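Ileal bile acid-binding protein (Danio rerio, PDB 3ELX) probably binds bile acids, and perhaps fatty acids, inside the cell as a cytoplasmic lipid carrier of the fatty-acid binding protein family. Local coordinates at residues F38-E43 / W53-P58; G8-E13 / G110-T115. All coordinates share one frame; numbering follows the deposited sequence.

From the N terminus, the chain first lays down strand 8-16, which holds one half of contact 2, and then runs through helices 18-24 and 29-34. Strand 41-47 turns back beside strand 8-16, and contact 1 closes the short hairpin between it and strand 50-57. The second half of contact 2 arrives much later, on strand 111-119, so contact 1 is nested inside the long loop that contact 2 closes. Strands 8-16 and 41-47 are neighbours in the sheet, and the two contacts meet there: T42 O lies 2.8 Å from W10 N. Contact 2 ties strand 8-16 to strand 111-119 past the intervening strand 124-133.

Contact 1 (F38-E43 / W53-P58); sequences FKLVTE and WTQYYP
F38 lays one face of its ring against P58, whose CG sits over the ring centre, 3.6 Å from the centroid and almost exactly on its normal, as a CH-pi contact. The torsion that sets CG of F38 opposite the backbone N (chi1 -174°) carries the ring to the proline, and the ring's edge meets Y56 O in plane. L40 makes a second CH-pi contact: its CD1 sits over the centre of one face of the Y57 ring, 3.7 Å from the centroid, while CD2 lies near the amide of Q55. Beyond it the backbones pair. Y56 N gives V41 O a nearly straight bond of 3.0 Å, and water 1 accepts from V41 N and donates to Y56 O, linking the two strands beside that bond. This is the hairpin of strands 41-47 and 50-57 in the FABP beta barrel. Q55 and Y57 bind cholate in another structure of this protein; none is bound to this chain. T42 pairs with Q55 without direct hydrogen bonds between their backbones. Its CG2 approaches NE1 of W53 at 3.4 Å, and its OG1 meets water 2, which also accepts from W53 NE1 and Q55 NE2; one water thus ties three side chains together. E43 and T54 form a hydrogen-bonded pair, with E43 N to T54 O and T54 N to E43 O both 2.8 Å. From E43 an extended side chain reaches across to Y56, whose hydroxyl donates to OE1 at 2.8 Å, nearly in line with the carboxylate C-O bond; carboxylate and ring planes are only 25° apart. Water 3 donates to E43 O and also bonds T54 OG1.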
ATOM      1  N   PHE A  38       6.435  12.507   5.737  1.00 17.67           N
ATOM      2  CA  PHE A  38       6.571  11.264   6.501  1.00 16.16           C
ATOM      3  C   PHE A  38       7.024  10.151   5.560  1.00 15.87           C
ATOM      4  O   PHE A  38       6.541  10.052   4.433  1.00 16.27           O
ATOM      5  CB  PHE A  38       5.231  10.911   7.163  1.00 15.80           C
ATOM      6  CG  PHE A  38       5.282   9.717   8.101  1.00 13.94           C
ATOM      7  CD1 PHE A  38       5.741   9.857   9.413  1.00 14.99           C
ATOM      8  CD2 PHE A  38       4.844   8.467   7.679  1.00 14.03           C
ATOM      9  CE1 PHE A  38       5.770   8.766  10.289  1.00 13.89           C
ATOM     10  CE2 PHE A  38       4.878   7.360   8.546  1.00 13.08           C
ATOM     11  CZ  PHE A  38       5.339   7.509   9.848  1.00 14.72           C
ATOM     12  N   LYS A  39       7.957   9.326   6.023  1.00 15.20           N
ATOM     13  CA  LYS A  39       8.420   8.189   5.229  1.00 14.97           C
ATOM     14  C   LYS A  39       7.815   6.910   5.799  1.00 14.42           C
ATOM     15  O   LYS A  39       8.201   6.452   6.873  1.00 15.16           O
ATOM     16  CB  LYS A  39       9.952   8.117   5.209  1.00 15.37           C
ATOM     17  CG  LYS A  39      10.604   9.358   4.635  1.00 17.94           C
ATOM     18  CD  LYS A  39      12.086   9.162   4.342  1.00 21.87           C
ATOM     19  CE  LYS A  39      12.952   9.566   5.502  1.00 24.10           C
ATOM     20  NZ  LYS A  39      12.839  11.014   5.864  1.00 24.64           N
ATOM     21  N   LEU A  40       6.852   6.343   5.090  1.00 13.14           N
ATOM     22  CA  LEU A  40       6.207   5.140   5.585  1.00 12.41           C
ATOM     23  C   LEU A  40       7.152   3.944   5.518  1.00 11.02           C
ATOM     24  O   LEU A  40       7.730   3.667   4.457  1.00 11.49           O
ATOM     25  CB  LEU A  40       4.974   4.836   4.754  1.00 12.51           C
ATOM     26  CG  LEU A  40       4.098   3.678   5.218  1.00 13.19           C
ATOM     27  CD1 LEU A  40       3.368   4.092   6.490  1.00 14.29           C
ATOM     28  CD2 LEU A  40       3.099   3.304   4.113  1.00 13.48           C
ATOM     29  N   VAL A  41       7.283   3.235   6.640  1.00 10.33           N
ATOM     30  CA  VAL A  41       7.994   1.952   6.683  1.00  9.93           C
ATOM     31  C   VAL A  41       7.007   0.802   6.545  1.00 10.40           C
ATOM     32  O   VAL A  41       5.965   0.771   7.207  1.00 10.08           O
ATOM     33  CB  VAL A  41       8.835   1.786   7.963  1.00  9.72           C
ATOM     34  CG1 VAL A  41       9.428   0.384   8.062  1.00  9.69           C
ATOM     35  CG2 VAL A  41       9.953   2.814   7.973  1.00 10.17           C
ATOM     36  N   THR A  42       7.350  -0.121   5.655  1.00 10.32           N
ATOM     37  CA  THR A  42       6.547  -1.303   5.377  1.00 10.54           C
ATOM     38  C   THR A  42       7.352  -2.531   5.755  1.00 10.72           C
ATOM     39  O   THR A  42       8.505  -2.666   5.349  1.00 11.09           O
ATOM     40  CB  THR A  42       6.196  -1.387   3.874  1.00 10.85           C
ATOM     41  OG1 THR A  42       5.419  -0.248   3.495  1.00 11.48           O
ATOM     42  CG2 THR A  42       5.388  -2.632   3.577  1.00 11.84           C
ATOM     43  N   GLU A  43       6.745  -3.427   6.522  1.00 10.06           N
ATOM     44  CA  GLU A  43       7.358  -4.708   6.831  1.00 10.49           C
ATOM     45  C   GLU A  43       6.531  -5.808   6.172  1.00 10.32           C
ATOM     46  O   GLU A  43       5.312  -5.877   6.367  1.00 10.10           O
ATOM     47  CB  GLU A  43       7.402  -4.906   8.338  1.00 11.47           C
ATOM     48  CG  GLU A  43       8.025  -6.203   8.780  1.00 13.76           C
ATOM     49  CD  GLU A  43       7.886  -6.414  10.277  1.00 17.71           C
ATOM     50  OE1 GLU A  43       7.112  -5.672  10.935  1.00 19.47           O
ATOM     51  OE2 GLU A  43       8.555  -7.325  10.792  1.00 19.83           O
ATOM     52  N   TRP A  53       1.451  -8.095   5.858  1.00  9.79           N
ATOM     53  CA  TRP A  53       1.881  -6.814   5.309  1.00 10.14           C
ATOM     54  C   TRP A  53       1.598  -5.742   6.346  1.00 10.24           C
ATOM     55  O   TRP A  53       0.447  -5.459   6.641  1.00 10.44           O
ATOM     56  CB  TRP A  53       1.076  -6.548   4.037  1.00 10.77           C
ATOM     57  CG  TRP A  53       1.672  -5.522   3.135  1.00 11.00           C
ATOM     58  CD1 TRP A  53       1.787  -4.179   3.368  1.00 12.09           C
ATOM     59  CD2 TRP A  53       2.230  -5.758   1.835  1.00 10.54           C
ATOM     60  NE1 TRP A  53       2.384  -3.563   2.288  1.00 12.80           N
ATOM     61  CE2 TRP A  53       2.664  -4.512   1.338  1.00 12.05           C
ATOM     62  CE3 TRP A  53       2.392  -6.902   1.039  1.00 11.70           C
ATOM     63  CZ2 TRP A  53       3.251  -4.374   0.077  1.00 13.02           C
ATOM     64  CZ3 TRP A  53       2.991  -6.766  -0.211  1.00 12.12           C
ATOM     65  CH2 TRP A  53       3.415  -5.508  -0.673  1.00 12.80           C
ATOM     66  N   THR A  54       2.658  -5.163   6.907  1.00  9.82           N
ATOM     67  CA  THR A  54       2.523  -4.224   8.023  1.00 10.21           C
ATOM     68  C   THR A  54       3.034  -2.843   7.631  1.00 10.50           C
ATOM     69  O   THR A  54       4.122  -2.712   7.068  1.00 10.52           O
ATOM     70  CB  THR A  54       3.296  -4.757   9.256  1.00 11.13           C
ATOM     71  OG1 THR A  54       2.806  -6.062   9.602  1.00 11.83           O
ATOM     72  CG2 THR A  54       3.135  -3.837  10.445  1.00 11.96           C
ATOM     73  N   GLN A  55       2.233  -1.818   7.909  1.00  9.53           N
ATOM     74  CA  GLN A  55       2.619  -0.441   7.605  1.00  9.81           C
ATOM     75  C   GLN A  55       2.603   0.377   8.879  1.00  9.73           C
ATOM     76  O   GLN A  55       1.633   0.346   9.648  1.00  9.90           O
ATOM     77  CB  GLN A  55       1.680   0.203   6.571  1.00 11.09           C
ATOM     78  CG  GLN A  55       1.643  -0.532   5.242  1.00 12.95           C
ATOM     79  CD  GLN A  55       0.556  -0.001   4.331  1.00 16.55           C
ATOM     80  OE1 GLN A  55      -0.573   0.220   4.761  1.00 18.89           O
ATOM     81  NE2 GLN A  55       0.889   0.199   3.066  1.00 18.43           N
ATOM     82  N   TYR A  56       3.678   1.133   9.082  1.00  9.60           N
ATOM     83  CA  TYR A  56       3.856   1.929  10.279  1.00  9.43           C
ATOM     84  C   TYR A  56       3.528   3.391  10.012  1.00  9.84           C
ATOM     85  O   TYR A  56       4.394   4.191   9.648  1.00 10.44           O
ATOM     86  CB  TYR A  56       5.288   1.760  10.799  1.00  9.96           C
ATOM     87  CG  TYR A  56       5.570   0.348  11.272  1.00  9.66           C
ATOM     88  CD1 TYR A  56       5.365  -0.011  12.600  1.00 11.11           C
ATOM     89  CD2 TYR A  56       6.032  -0.635  10.385  1.00 10.91           C
ATOM     90  CE1 TYR A  56       5.611  -1.301  13.053  1.00 12.30           C
ATOM     91  CE2 TYR A  56       6.289  -1.936  10.829  1.00 11.64           C
ATOM     92  CZ  TYR A  56       6.073  -2.266  12.165  1.00 12.12           C
ATOM     93  OH  TYR A  56       6.300  -3.553  12.630  1.00 12.93           O
ATOM     94  N   TYR A  57       2.255   3.722  10.179  1.00  9.53           N
ATOM     95  CA  TYR A  57       1.786   5.082   9.958  1.00 10.07           C
ATOM     96  C   TYR A  57       2.117   5.985  11.148  1.00  9.87           C
ATOM     97  O   TYR A  57       2.555   5.497  12.206  1.00 10.50           O
ATOM     98  CB  TYR A  57       0.283   5.088   9.657  1.00 10.61           C
ATOM     99  CG  TYR A  57      -0.033   4.618   8.263  1.00 12.59           C
ATOM    100  CD1 TYR A  57      -0.007   5.512   7.178  1.00 14.56           C
ATOM    101  CD2 TYR A  57      -0.353   3.295   8.019  1.00 13.47           C
ATOM    102  CE1 TYR A  57      -0.286   5.083   5.885  1.00 15.52           C
ATOM    103  CE2 TYR A  57      -0.648   2.858   6.732  1.00 14.27           C
ATOM    104  CZ  TYR A  57      -0.603   3.754   5.673  1.00 14.17           C
ATOM    105  OH  TYR A  57      -0.882   3.321   4.393  1.00 17.76           O
ATOM    106  N   PRO A  58       1.932   7.310  10.985  1.00  9.91           N
ATOM    107  CA  PRO A  58       2.240   8.210  12.097  1.00  9.55           C
ATOM    108  C   PRO A  58       1.464   7.907  13.382  1.00  8.99           C
ATOM    109  O   PRO A  58       0.398   7.271  13.351  1.00  9.21           O
ATOM    110  CB  PRO A  58       1.836   9.590  11.557  1.00  9.68           C
ATOM    111  CG  PRO A  58       1.980   9.436  10.052  1.00 10.10           C
ATOM    112  CD  PRO A  58       1.488   8.049   9.787  1.00  9.84           C
TER
HETATM  113  O   HOH W   1       7.081   4.473   9.341  1.00  9.86           O
HETATM  114  O   HOH W   2       3.216  -0.736   2.154  1.00 14.38           O
HETATM  115  O   HOH W   3       4.532  -7.946   8.483  1.00 12.63           O

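Contact 2 (G8-E13 / G110-T115); sequences GKWETE and GKLVET
W10 overlaps L112 with one face of its indole, the two side chains crossing at about a right angle. CB of L112 stands 3.7 Å from CE3 of W10, toward the rim of the six-membered ring, and makes a CH-pi contact with it; CD2 of L112 lies farther along, near CG and CB of the tryptophan. Strands 8-16 and 111-119 both belong to the antiparallel beta barrel of the FABP fold but are not neighbours, since strand 124-133 runs between them. Their short segments are inclined at 63° and approach no closer than 8.2 Å between axes, so side chains rather than backbone bonds join them. The first torsion of W10 (chi1 -53°) sets CG opposite the carbonyl carbon and beside the backbone N, which turns the indole face to L112. At its far edge CZ3 of W10 meets G110 O in the ring plane, 3.4 Å away. NE1 donates to F6 O, and K133 adds a cation-pi contact, so several different groups hold the indole. Without the indole, with an alanine here, L112 would probably lose the flat surface it packs on and F6 O its N-H donor, opening a gap over CB and CD2 of L112. L112 also touches F6 and I44, which widens this apolar patch. Nearer the surface, E13 and K111 form a salt bridge, their side chains likewise crossing at about a right angle. The glutamate is extended, while the lysine bends at its second and fourth torsions to bring its ammonium group round. OE2 of E13 accepts a hydrogen bond from NZ of K111 at 2.6 Å through its syn lone pair, on the side of OE1.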
ATOM      1  N   GLY A   8      10.931  -8.284   3.833  1.00 11.63           N
ATOM      2  CA  GLY A   8      11.837  -7.348   4.485  1.00 11.01           C
ATOM      3  C   GLY A   8      11.179  -6.098   5.027  1.00 10.43           C
ATOM      4  O   GLY A   8       9.963  -5.989   5.062  1.00 10.41           O
ATOM      5  N   LYS A   9      12.014  -5.163   5.466  1.00  9.92           N
ATOM      6  CA  LYS A   9      11.547  -3.837   5.870  1.00  9.24           C
ATOM      7  C   LYS A   9      11.998  -2.820   4.834  1.00  9.25           C
ATOM      8  O   LYS A   9      13.170  -2.792   4.438  1.00  9.71           O
ATOM      9  CB  LYS A   9      12.025  -3.420   7.267  1.00  9.67           C
ATOM     10  CG  LYS A   9      11.252  -4.074   8.416  1.00 10.07           C
ATOM     11  CD  LYS A   9      11.551  -3.397   9.741  1.00 10.76           C
ATOM     12  CE  LYS A   9      10.771  -4.058  10.875  1.00 12.07           C
ATOM     13  NZ  LYS A   9      10.866  -3.250  12.115  1.00 11.50           N
ATOM     14  N   TRP A  10      11.032  -2.012   4.404  1.00  9.10           N
ATOM     15  CA  TRP A  10      11.189  -1.047   3.320  1.00  9.07           C
ATOM     16  C   TRP A  10      10.768   0.324   3.803  1.00  9.96           C
ATOM     17  O   TRP A  10       9.897   0.430   4.661  1.00 10.92           O
ATOM     18  CB  TRP A  10      10.264  -1.434   2.166  1.00  9.87           C
ATOM     19  CG  TRP A  10      10.413  -2.867   1.680  1.00  9.75           C
ATOM     20  CD1 TRP A  10       9.844  -3.988   2.235  1.00 10.41           C
ATOM     21  CD2 TRP A  10      11.162  -3.322   0.539  1.00  9.50           C
ATOM     22  NE1 TRP A  10      10.179  -5.103   1.497  1.00 11.55           N
ATOM     23  CE2 TRP A  10      10.994  -4.726   0.460  1.00 10.21           C
ATOM     24  CE3 TRP A  10      11.943  -2.677  -0.434  1.00  9.81           C
ATOM     25  CZ2 TRP A  10      11.590  -5.497  -0.548  1.00 11.45           C
ATOM     26  CZ3 TRP A  10      12.541  -3.447  -1.434  1.00 10.60           C
ATOM     27  CH2 TRP A  10      12.358  -4.838  -1.479  1.00 11.22           C
ATOM     28  N   GLU A  11      11.367   1.378   3.252  1.00  9.37           N
ATOM     29  CA  GLU A  11      10.991   2.742   3.634  1.00  9.69           C
ATOM     30  C   GLU A  11      10.831   3.629   2.413  1.00  9.82           C
ATOM     31  O   GLU A  11      11.661   3.600   1.497  1.00  9.87           O
ATOM     32  CB  GLU A  11      12.049   3.333   4.566  1.00  9.83           C
ATOM     33  CG  GLU A  11      11.729   4.702   5.131  1.00 10.63           C
ATOM     34  CD  GLU A  11      12.907   5.233   5.932  1.00 13.47           C
ATOM     35  OE1 GLU A  11      12.858   5.195   7.186  1.00 13.93           O
ATOM     36  OE2 GLU A  11      13.901   5.665   5.295  1.00 13.84           O
ATOM     37  N   THR A  12       9.757   4.407   2.403  1.00 10.26           N
ATOM     38  CA  THR A  12       9.461   5.287   1.274  1.00 11.72           C
ATOM     39  C   THR A  12      10.672   6.143   0.932  1.00 12.66           C
ATOM     40  O   THR A  12      11.264   6.769   1.806  1.00 12.59           O
ATOM     41  CB  THR A  12       8.277   6.190   1.598  1.00 11.91           C
ATOM     42  OG1 THR A  12       7.155   5.378   1.965  1.00 13.04           O
ATOM     43  CG2 THR A  12       7.912   7.029   0.388  1.00 13.78           C
ATOM     44  N   GLU A  13      11.016   6.174  -0.352  1.00 13.74           N
ATOM     45  CA  GLU A  13      12.169   6.933  -0.853  1.00 16.52           C
ATOM     46  C   GLU A  13      11.693   7.991  -1.847  1.00 17.03           C
ATOM     47  O   GLU A  13      12.161   9.138  -1.825  1.00 17.29           O
ATOM     48  CB  GLU A  13      13.149   5.951  -1.496  1.00 16.74           C
ATOM     49  CG  GLU A  13      14.369   6.531  -2.166  1.00 19.40           C
ATOM     50  CD  GLU A  13      15.221   5.453  -2.815  1.00 18.98           C
ATOM     51  OE1 GLU A  13      16.458   5.501  -2.652  1.00 24.04           O
ATOM     52  OE2 GLU A  13      14.658   4.566  -3.499  1.00 23.41           O
ATOM     53  N   GLY A 110      14.758  -3.795  -7.641  1.00 16.84           N
ATOM     54  CA  GLY A 110      15.130  -3.968  -6.244  1.00 15.80           C
ATOM     55  C   GLY A 110      14.350  -3.108  -5.264  1.00 15.18           C
ATOM     56  O   GLY A 110      14.624  -3.145  -4.063  1.00 14.99           O
ATOM     57  N   LYS A 111      13.391  -2.337  -5.777  1.00 14.31           N
ATOM     58  CA  LYS A 111      12.586  -1.427  -4.950  1.00 13.13           C
ATOM     59  C   LYS A 111      11.144  -1.906  -4.874  1.00 12.42           C
ATOM     60  O   LYS A 111      10.655  -2.545  -5.801  1.00 12.07           O
ATOM     61  CB  LYS A 111      12.583  -0.012  -5.523  1.00 13.01           C
ATOM     62  CG  LYS A 111      13.927   0.497  -6.001  1.00 15.08           C
ATOM     63  CD  LYS A 111      14.689   1.139  -4.895  1.00 17.33           C
ATOM     64  CE  LYS A 111      15.956   1.741  -5.468  1.00 18.66           C
ATOM     65  NZ  LYS A 111      16.294   3.005  -4.796  1.00 22.43           N
ATOM     66  N   LEU A 112      10.474  -1.582  -3.774  1.00 11.13           N
ATOM     67  CA  LEU A 112       9.046  -1.864  -3.616  1.00 10.97           C
ATOM     68  C   LEU A 112       8.264  -0.713  -4.232  1.00 10.65           C
ATOM     69  O   LEU A 112       8.356   0.418  -3.763  1.00 10.48           O
ATOM     70  CB  LEU A 112       8.696  -2.019  -2.132  1.00 10.52           C
ATOM     71  CG  LEU A 112       7.225  -2.235  -1.760  1.00 11.70           C
ATOM     72  CD1 LEU A 112       6.739  -3.555  -2.275  1.00 14.18           C
ATOM     73  CD2 LEU A 112       7.028  -2.134  -0.247  1.00 11.89           C
ATOM     74  N   VAL A 113       7.504  -0.997  -5.293  1.00 10.21           N
ATOM     75  CA  VAL A 113       6.752   0.043  -5.984  1.00 10.66           C
ATOM     76  C   VAL A 113       5.264  -0.194  -5.814  1.00 10.73           C
ATOM     77  O   VAL A 113       4.744  -1.219  -6.256  1.00 11.19           O
ATOM     78  CB  VAL A 113       7.092   0.095  -7.483  1.00 11.18           C
ATOM     79  CG1 VAL A 113       6.344   1.248  -8.138  1.00 11.98           C
ATOM     80  CG2 VAL A 113       8.613   0.260  -7.688  1.00 11.61           C
ATOM     81  N   GLU A 114       4.597   0.765  -5.181  1.00 10.29           N
ATOM     82  CA  GLU A 114       3.192   0.638  -4.807  1.00 11.00           C
ATOM     83  C   GLU A 114       2.385   1.720  -5.498  1.00 10.60           C
ATOM     84  O   GLU A 114       2.657   2.905  -5.320  1.00 11.06           O
ATOM     85  CB  GLU A 114       3.039   0.753  -3.298  1.00 11.74           C
ATOM     86  CG  GLU A 114       3.735  -0.358  -2.546  1.00 13.59           C
ATOM     87  CD  GLU A 114       3.621  -0.189  -1.048  1.00 19.34           C
ATOM     88  OE1 GLU A 114       2.587  -0.603  -0.481  1.00 20.71           O
ATOM     89  OE2 GLU A 114       4.563   0.362  -0.443  1.00 20.71           O
ATOM     90  N   THR A 115       1.411   1.307  -6.306  1.00 10.21           N
ATOM     91  CA  THR A 115       0.613   2.258  -7.080  1.00 10.20           C
ATOM     92  C   THR A 115      -0.847   2.187  -6.630  1.00 10.28           C
ATOM     93  O   THR A 115      -1.473   1.119  -6.710  1.00 10.66           O
ATOM     94  CB  THR A 115       0.708   1.948  -8.585  1.00 10.33           C
ATOM     95  OG1 THR A 115       2.076   1.957  -9.012  1.00 11.60           O
ATOM     96  CG2 THR A 115      -0.104   2.961  -9.410  1.00 11.34           C
TER